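Side-chain contacts in Poly(A) RNA polymerase GLD2 (Rattus norvegicus, PDB 6LBK), which probably adds AMP units from ATP to the 3' ends of selected cytoplasmic mRNAs and single nucleotides to certain microRNAs: residues A[235-238]-A[243-246]; A[302-307]-A[311-316]; A[63-66]-A[72-75]. The protein carries 1 engineered substitution. One frame throughout, in Å; residues are numbered along the deposited sequence.

Overall arrangement
Contacts 1 and 2 are neighbours, whereas contact 3 lies apart from both. The centres of contacts 1 and 2 are 15 Å apart, and their atoms meet directly: Gln-238 NE2 lies 3.2 Å from Val-307 O, a probable hydrogen bond, and His-235 CB packs at 3.5 Å on Ile-305 CG2. Helix 226-239 is thus tied to the hairpin of contact 2, away from the annotated metal site. Contact 3, in the palm region, has its centre 27 Å from that of contact 1 and 34 Å from that of contact 2. There the Lys-73 side chain comes to about 6 Å from that of Asp-109, a catalytic magnesium ligand by similarity.

Contact 1 (A[235-238]-A[243-246]); sequences HYLQ and PILP
Leu-237 meets Ile-244 and Leu-245 with separate branches, which accounts for its having the most surface buried here. Its CD2 lies 3.8 Å from CD1 of Ile-244, while its CD1 lies 3.8 Å from CD1 of Leu-245; in both pairs the side chains cross obliquely. A chi1 of -63° sets CG of Leu-237 beside its own backbone N and anti to the carbonyl carbon, and the two methyls beyond it divide between Ile-244 and Leu-245.

The carbonyl of the same residue takes two donors from different directions. Ile-244 N reaches Leu-237 O at 3.0 Å, nearly in line with C=O, whereas Leu-245 N, at 3.3 Å, stands above the carbonyl plane, 60° out of it.

Gln-238 follows with its extended chain laid past two loop carbonyls: CG is 3.5 Å from Leu-245 O, and NE2 donates to Pro-246 O at 2.9 Å. That bond is fairly straight (160° at the hydrogen) and leaves close to the amide plane. NE2 also bonds Val-307 O. With an alanine at this position, the carbonyls of Pro-246 and Val-307 would probably both lose their shared amide donor.

The loop therefore closes over the last turn of helix 226-239 by chemistry of two kinds: leucine branches seal one side, also touching Val-200, while loop N-H groups and a buried glutamine satisfy carbonyls from both segments.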
loop_
_atom_site.group_PDB
_atom_site.type_symbol
_atom_site.label_atom_id
_atom_site.label_comp_id
_atom_site.label_asym_id
_atom_site.label_seq_id
_atom_site.Cartn_x
_atom_site.Cartn_y
_atom_site.Cartn_z
ATOM N N HIS A 235 -8.301 -2.490 8.138
ATOM C CA HIS A 235 -9.665 -2.866 8.492
ATOM C C HIS A 235 -9.687 -3.917 9.612
ATOM O O HIS A 235 -10.470 -3.804 10.569
ATOM C CB HIS A 235 -10.385 -3.373 7.252
ATOM C CG HIS A 235 -11.703 -4.004 7.541
ATOM N ND1 HIS A 235 -12.835 -3.267 7.800
ATOM C CD2 HIS A 235 -12.057 -5.300 7.676
ATOM C CE1 HIS A 235 -13.840 -4.082 8.056
ATOM N NE2 HIS A 235 -13.393 -5.322 7.993
ATOM N N TYR A 236 -8.849 -4.959 9.502
ATOM C CA TYR A 236 -8.794 -5.978 10.553
ATOM C C TYR A 236 -8.463 -5.341 11.896
ATOM O O TYR A 236 -9.089 -5.657 12.920
ATOM C CB TYR A 236 -7.775 -7.101 10.225
ATOM C CG TYR A 236 -7.571 -8.080 11.410
ATOM C CD1 TYR A 236 -8.622 -8.894 11.881
ATOM C CD2 TYR A 236 -6.338 -8.172 12.067
ATOM C CE1 TYR A 236 -8.435 -9.780 13.004
ATOM C CE2 TYR A 236 -6.156 -9.052 13.169
ATOM C CZ TYR A 236 -7.202 -9.833 13.627
ATOM O OH TYR A 236 -6.981 -10.648 14.682
ATOM N N LEU A 237 -7.482 -4.438 11.907
ATOM C CA LEU A 237 -7.133 -3.726 13.128
ATOM C C LEU A 237 -8.247 -2.794 13.585
ATOM O O LEU A 237 -8.338 -2.503 14.782
ATOM C CB LEU A 237 -5.838 -2.938 12.919
ATOM C CG LEU A 237 -4.534 -3.692 12.622
ATOM C CD1 LEU A 237 -3.371 -2.686 12.364
ATOM C CD2 LEU A 237 -4.188 -4.686 13.745
ATOM N N GLN A 238 -9.113 -2.342 12.672
ATOM C CA GLN A 238 -10.140 -1.364 13.020
ATOM C C GLN A 238 -11.377 -1.987 13.641
ATOM O O GLN A 238 -12.094 -1.310 14.384
ATOM C CB GLN A 238 -10.545 -0.570 11.780
ATOM C CG GLN A 238 -9.668 0.632 11.486
ATOM C CD GLN A 238 -10.060 1.306 10.188
ATOM O OE1 GLN A 238 -10.525 0.645 9.257
ATOM N NE2 GLN A 238 -9.903 2.629 10.126
ATOM N N PRO A 243 -10.549 -2.294 19.679
ATOM C CA PRO A 243 -9.869 -2.043 18.400
ATOM C C PRO A 243 -8.482 -1.451 18.579
ATOM O O PRO A 243 -8.212 -0.707 19.522
ATOM C CB PRO A 243 -10.809 -1.060 17.694
ATOM C CG PRO A 243 -11.499 -0.355 18.815
ATOM C CD PRO A 243 -11.602 -1.296 19.964
ATOM N N ILE A 244 -7.600 -1.803 17.642
ATOM C CA ILE A 244 -6.235 -1.286 17.598
ATOM C C ILE A 244 -6.093 0.008 16.782
ATOM O O ILE A 244 -5.164 0.795 17.037
ATOM C CB ILE A 244 -5.304 -2.386 17.032
ATOM C CG1 ILE A 244 -5.029 -3.466 18.058
ATOM C CG2 ILE A 244 -4.004 -1.836 16.452
ATOM C CD1 ILE A 244 -4.187 -4.581 17.497
ATOM N N LEU A 245 -7.027 0.295 15.873
ATOM C CA LEU A 245 -6.966 1.536 15.103
ATOM C C LEU A 245 -8.368 2.135 15.029
ATOM O O LEU A 245 -9.356 1.402 14.848
ATOM C CB LEU A 245 -6.392 1.340 13.682
ATOM C CG LEU A 245 -4.877 1.080 13.560
ATOM C CD1 LEU A 245 -4.428 0.949 12.103
ATOM C CD2 LEU A 245 -4.024 2.134 14.318
ATOM N N PRO A 246 -8.485 3.456 15.175
ATOM C CA PRO A 246 -9.786 4.102 15.013
ATOM C C PRO A 246 -9.998 4.426 13.558
ATOM O O PRO A 246 -9.339 3.831 12.697
ATOM C CB PRO A 246 -9.644 5.366 15.856
ATOM C CG PRO A 246 -8.212 5.738 15.654
ATOM C CD PRO A 246 -7.443 4.432 15.534
#

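Contact 2 (A[302-307]-A[311-316]); sequences TQMISV and KAIPRP
Met-304 and Ile-313 sit side by side on one face of a beta hairpin, pointing the same way, with Met-304 CE 4.2 Å from Ile-313 CB. The methionine CG stands between its backbone N and carbonyl carbon (chi1 81°), and the extended chain beyond it brings SD to 4.0 Å from Pro-316 CD, crossing the proline at about a right angle. On the same face, Ser-306 CB touches Ile-313 CG1.

Gln-303 behaves differently. Its side chain sets out away from the partner strand, yet CB lies 3.2 Å from Ile-313 O, and the extended chain runs past that oxygen and brings OE1 to 3.1 Å from Ala-312 CB, a close approach of oxygen to a methyl rather than a polar bond. At the open end, Arg-315 lays its aliphatic stem along the Thr-302 peptide, CG being 3.3 Å from Thr-302 O, the same oxygen that accepts Arg-315 N at 2.7 Å.

The register is antiparallel: Met-304 with Ile-313 and Ser-306 with Lys-311 are hydrogen-bonded pairs, and Ile-313 N to Met-304 O (2.9 Å) is almost straight at 178°. Ile-305 with Ala-312 is a non-hydrogen-bonded pair between them.

Both strands fall in the PAP-associated (Cid1-family) region, away from the annotated metal site. Strand 303-306 is the middle one of three, with strand 311-314 on one edge and strand 328-329, parallel to it, on the other; Ser-306 OG bonds Glu-329. The face carrying Ile-305 and Ala-312 rests on His-235 of helix 226-239.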
loop_
_atom_site.group_PDB
_atom_site.type_symbol
_atom_site.label_atom_id
_atom_site.label_comp_id
_atom_site.label_asym_id
_atom_site.label_seq_id
_atom_site.Cartn_x
_atom_site.Cartn_y
_atom_site.Cartn_z
ATOM N N THR A 302 -21.015 -10.275 0.160
ATOM C CA THR A 302 -22.023 -9.317 0.586
ATOM C C THR A 302 -21.462 -7.995 1.086
ATOM O O THR A 302 -22.213 -7.005 1.121
ATOM C CB THR A 302 -22.894 -9.915 1.698
ATOM O OG1 THR A 302 -22.065 -10.217 2.828
ATOM C CG2 THR A 302 -23.581 -11.189 1.206
ATOM N N GLN A 303 -20.183 -7.930 1.472
ATOM C CA GLN A 303 -19.684 -6.731 2.130
ATOM C C GLN A 303 -18.441 -6.151 1.468
ATOM O O GLN A 303 -17.706 -6.815 0.733
ATOM C CB GLN A 303 -19.410 -6.957 3.621
ATOM C CG GLN A 303 -20.688 -6.972 4.437
ATOM C CD GLN A 303 -20.433 -6.738 5.899
ATOM O OE1 GLN A 303 -19.427 -7.193 6.440
ATOM N NE2 GLN A 303 -21.354 -6.035 6.558
ATOM N N MET A 304 -18.236 -4.875 1.767
ATOM C CA MET A 304 -17.101 -4.096 1.306
ATOM C C MET A 304 -16.427 -3.483 2.521
ATOM O O MET A 304 -17.069 -3.136 3.521
ATOM C CB MET A 304 -17.494 -2.990 0.317
ATOM C CG MET A 304 -18.038 -1.731 0.963
ATOM S SD MET A 304 -18.067 -0.339 -0.192
ATOM C CE MET A 304 -18.580 0.963 0.927
ATOM N N ILE A 305 -15.118 -3.387 2.421
ATOM C CA ILE A 305 -14.252 -2.930 3.500
ATOM C C ILE A 305 -14.047 -1.422 3.397
ATOM O O ILE A 305 -13.517 -0.924 2.391
ATOM C CB ILE A 305 -12.912 -3.671 3.439
ATOM C CG1 ILE A 305 -13.080 -5.080 4.034
ATOM C CG2 ILE A 305 -11.775 -2.837 4.066
ATOM C CD1 ILE A 305 -12.161 -6.099 3.397
ATOM N N SER A 306 -14.461 -0.685 4.431
ATOM C CA SER A 306 -14.378 0.771 4.432
ATOM C C SER A 306 -13.474 1.196 5.590
ATOM O O SER A 306 -13.915 1.233 6.749
ATOM C CB SER A 306 -15.746 1.395 4.542
ATOM O OG SER A 306 -15.616 2.781 4.776
ATOM N N VAL A 307 -12.193 1.457 5.277
ATOM C CA VAL A 307 -11.303 2.076 6.256
ATOM C C VAL A 307 -11.785 3.486 6.600
ATOM O O VAL A 307 -11.571 3.965 7.722
ATOM C CB VAL A 307 -9.845 2.073 5.750
ATOM C CG1 VAL A 307 -8.975 3.006 6.592
ATOM C CG2 VAL A 307 -9.245 0.640 5.762
ATOM N N LYS A 311 -15.309 0.292 9.269
ATOM C CA LYS A 311 -16.414 -0.652 9.348
ATOM C C LYS A 311 -16.411 -1.541 8.113
ATOM O O LYS A 311 -15.817 -1.218 7.067
ATOM C CB LYS A 311 -17.764 0.073 9.461
ATOM C CG LYS A 311 -17.991 0.768 10.798
ATOM C CD LYS A 311 -19.332 1.499 10.862
ATOM C CE LYS A 311 -19.584 2.012 12.270
ATOM N NZ LYS A 311 -20.840 2.777 12.388
ATOM N N ALA A 312 -17.085 -2.673 8.260
ATOM C CA ALA A 312 -17.567 -3.442 7.126
ATOM C C ALA A 312 -18.971 -2.957 6.781
ATOM O O ALA A 312 -19.819 -2.819 7.666
ATOM C CB ALA A 312 -17.556 -4.935 7.443
ATOM N N ILE A 313 -19.200 -2.666 5.506
ATOM C CA ILE A 313 -20.464 -2.093 5.055
ATOM C C ILE A 313 -21.065 -3.100 4.081
ATOM O O ILE A 313 -20.312 -3.883 3.489
ATOM C CB ILE A 313 -20.211 -0.714 4.410
ATOM C CG1 ILE A 313 -19.541 0.231 5.416
ATOM C CG2 ILE A 313 -21.473 -0.084 3.812
ATOM C CD1 ILE A 313 -20.243 0.307 6.751
ATOM N N PRO A 314 -22.384 -3.158 3.896
ATOM C CA PRO A 314 -22.937 -4.028 2.851
ATOM C C PRO A 314 -22.598 -3.493 1.471
ATOM O O PRO A 314 -22.476 -2.281 1.265
ATOM C CB PRO A 314 -24.446 -3.972 3.104
ATOM C CG PRO A 314 -24.640 -2.692 3.853
ATOM C CD PRO A 314 -23.456 -2.631 4.758
ATOM N N ARG A 315 -22.432 -4.414 0.526
ATOM C CA ARG A 315 -22.111 -4.019 -0.842
ATOM C C ARG A 315 -23.193 -3.112 -1.421
ATOM O O ARG A 315 -24.383 -3.458 -1.374
ATOM C CB ARG A 315 -21.942 -5.235 -1.752
ATOM C CG ARG A 315 -20.647 -5.993 -1.621
ATOM C CD ARG A 315 -20.709 -7.172 -2.554
ATOM N NE ARG A 315 -19.416 -7.772 -2.823
ATOM C CZ ARG A 315 -19.230 -8.713 -3.743
ATOM N NH1 ARG A 315 -20.261 -9.151 -4.461
ATOM N NH2 ARG A 315 -18.022 -9.220 -3.946
ATOM N N PRO A 316 -22.817 -1.968 -1.989
ATOM C CA PRO A 316 -23.793 -1.088 -2.635
ATOM C C PRO A 316 -24.372 -1.701 -3.896
ATOM O O PRO A 316 -23.747 -2.540 -4.551
ATOM C CB PRO A 316 -22.972 0.167 -2.959
ATOM C CG PRO A 316 -21.809 0.106 -2.031
ATOM C CD PRO A 316 -21.480 -1.354 -1.954
#

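Contact 3 (A[63-66]-A[72-75]); sequences CQQQ and KKEL
This contact belongs to the palm region of the nucleotidyltransferase, beside the site where Asp-109 and Asp-111 are, by similarity, the catalytic magnesium ligands. Gln-65 in the link between helices 51-63 and 67-85 meets Lys-73, nearly two turns into helix 67-85. The two side chains come from opposite directions and meet end to end through NZ and OE1: NZ of Lys-73 gives a weak hydrogen bond, 3.4 Å long, to OE1 of Gln-65, and CE of the lysine is the next atom, 4.1 Å from the same oxygen. Since the CA atoms of Gln-65 and Lys-73 are 11.0 Å apart, both chains must be stretched to meet. Gln-65 has CG opposite its backbone N (chi1 180°), and the lysine is fully extended beyond CG, with chi2 at -177° and chi4 at -180°.

Other bonds place these ends more firmly. Gln-65 NE2 donates to Ser-99 O, while Lys-73 NZ donates to Ser-108 O and makes weak bonds to Ser-99 OG and Asp-109 O. The aliphatic part of the lysine packs on Val-172 and Phe-174 of strand 172-178.

The ammonium group thus has one firm acceptor, Ser-108 O, and three weak ones, of which the glutamine oxygen is one. The Lys-73 side chain is about 6 Å from that of Asp-109; a positive charge so close would probably temper the negative potential around the two aspartates, and the bond to Ser-108 O fixes the lysine to the chain just before Asp-109.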
loop_
_atom_site.group_PDB
_atom_site.type_symbol
_atom_site.label_atom_id
_atom_site.label_comp_id
_atom_site.label_asym_id
_atom_site.label_seq_id
_atom_site.Cartn_x
_atom_site.Cartn_y
_atom_site.Cartn_z
ATOM N N CYS A 63 13.910 -5.996 6.806
ATOM C CA CYS A 63 13.361 -5.645 5.495
ATOM C C CYS A 63 12.746 -4.246 5.425
ATOM O O CYS A 63 12.519 -3.755 4.322
ATOM C CB CYS A 63 12.305 -6.666 5.046
ATOM S SG CYS A 63 12.941 -8.316 4.717
ATOM N N GLN A 64 12.470 -3.607 6.554
ATOM C CA GLN A 64 11.927 -2.255 6.581
ATOM C C GLN A 64 12.784 -1.304 5.750
ATOM O O GLN A 64 14.016 -1.395 5.751
ATOM C CB GLN A 64 11.873 -1.793 8.033
ATOM C CG GLN A 64 11.510 -0.371 8.320
ATOM C CD GLN A 64 11.828 -0.040 9.770
ATOM O OE1 GLN A 64 11.539 1.058 10.247
ATOM N NE2 GLN A 64 12.491 -0.964 10.454
ATOM N N GLN A 65 12.127 -0.382 5.047
ATOM C CA GLN A 65 12.837 0.584 4.211
ATOM C C GLN A 65 13.752 1.467 5.070
ATOM O O GLN A 65 13.305 2.110 6.031
ATOM C CB GLN A 65 11.834 1.442 3.435
ATOM C CG GLN A 65 12.479 2.497 2.533
ATOM C CD GLN A 65 11.470 3.504 1.976
ATOM O OE1 GLN A 65 11.073 3.434 0.817
ATOM N NE2 GLN A 65 11.049 4.437 2.815
ATOM N N GLN A 66 15.040 1.473 4.737
ATOM C CA GLN A 66 16.009 2.233 5.507
ATOM C C GLN A 66 16.111 3.667 5.004
ATOM O O GLN A 66 15.832 3.968 3.840
ATOM C CB GLN A 66 17.381 1.549 5.474
ATOM C CG GLN A 66 17.408 0.194 6.207
ATOM C CD GLN A 66 18.638 -0.644 5.892
ATOM O OE1 GLN A 66 19.084 -0.715 4.744
ATOM N NE2 GLN A 66 19.188 -1.292 6.918
ATOM N N LYS A 72 17.959 7.867 -1.493
ATOM C CA LYS A 72 18.228 7.661 -2.923
ATOM C C LYS A 72 16.971 7.876 -3.762
ATOM O O LYS A 72 17.029 8.434 -4.874
ATOM C CB LYS A 72 18.813 6.273 -3.178
ATOM C CG LYS A 72 20.346 6.247 -3.164
ATOM C CD LYS A 72 20.983 7.567 -3.687
ATOM C CE LYS A 72 21.145 7.723 -5.235
ATOM N NZ LYS A 72 21.846 9.046 -5.579
ATOM N N LYS A 73 15.817 7.479 -3.228
ATOM C CA LYS A 73 14.569 7.747 -3.935
ATOM C C LYS A 73 14.242 9.244 -3.956
ATOM O O LYS A 73 13.732 9.760 -4.959
ATOM C CB LYS A 73 13.436 6.921 -3.316
ATOM C CG LYS A 73 13.625 5.418 -3.519
ATOM C CD LYS A 73 12.457 4.668 -2.961
ATOM C CE LYS A 73 12.688 3.202 -2.984
ATOM N NZ LYS A 73 11.488 2.541 -2.419
ATOM N N GLU A 74 14.527 9.960 -2.864
ATOM C CA GLU A 74 14.228 11.381 -2.834
ATOM C C GLU A 74 15.183 12.170 -3.746
ATOM O O GLU A 74 14.774 13.152 -4.380
ATOM C CB GLU A 74 14.282 11.885 -1.390
ATOM C CG GLU A 74 14.348 13.405 -1.310
ATOM C CD GLU A 74 13.068 14.054 -1.789
ATOM O OE1 GLU A 74 11.999 13.451 -1.563
ATOM O OE2 GLU A 74 13.131 15.148 -2.399
ATOM N N LEU A 75 16.460 11.760 -3.809
ATOM C CA LEU A 75 17.411 12.380 -4.728
ATOM C C LEU A 75 16.988 12.150 -6.167
ATOM O O LEU A 75 17.079 13.059 -7.009
ATOM C CB LEU A 75 18.803 11.800 -4.504
ATOM C CG LEU A 75 19.407 12.124 -3.164
ATOM C CD1 LEU A 75 20.688 11.319 -2.957
ATOM C CD2 LEU A 75 19.649 13.623 -3.141
#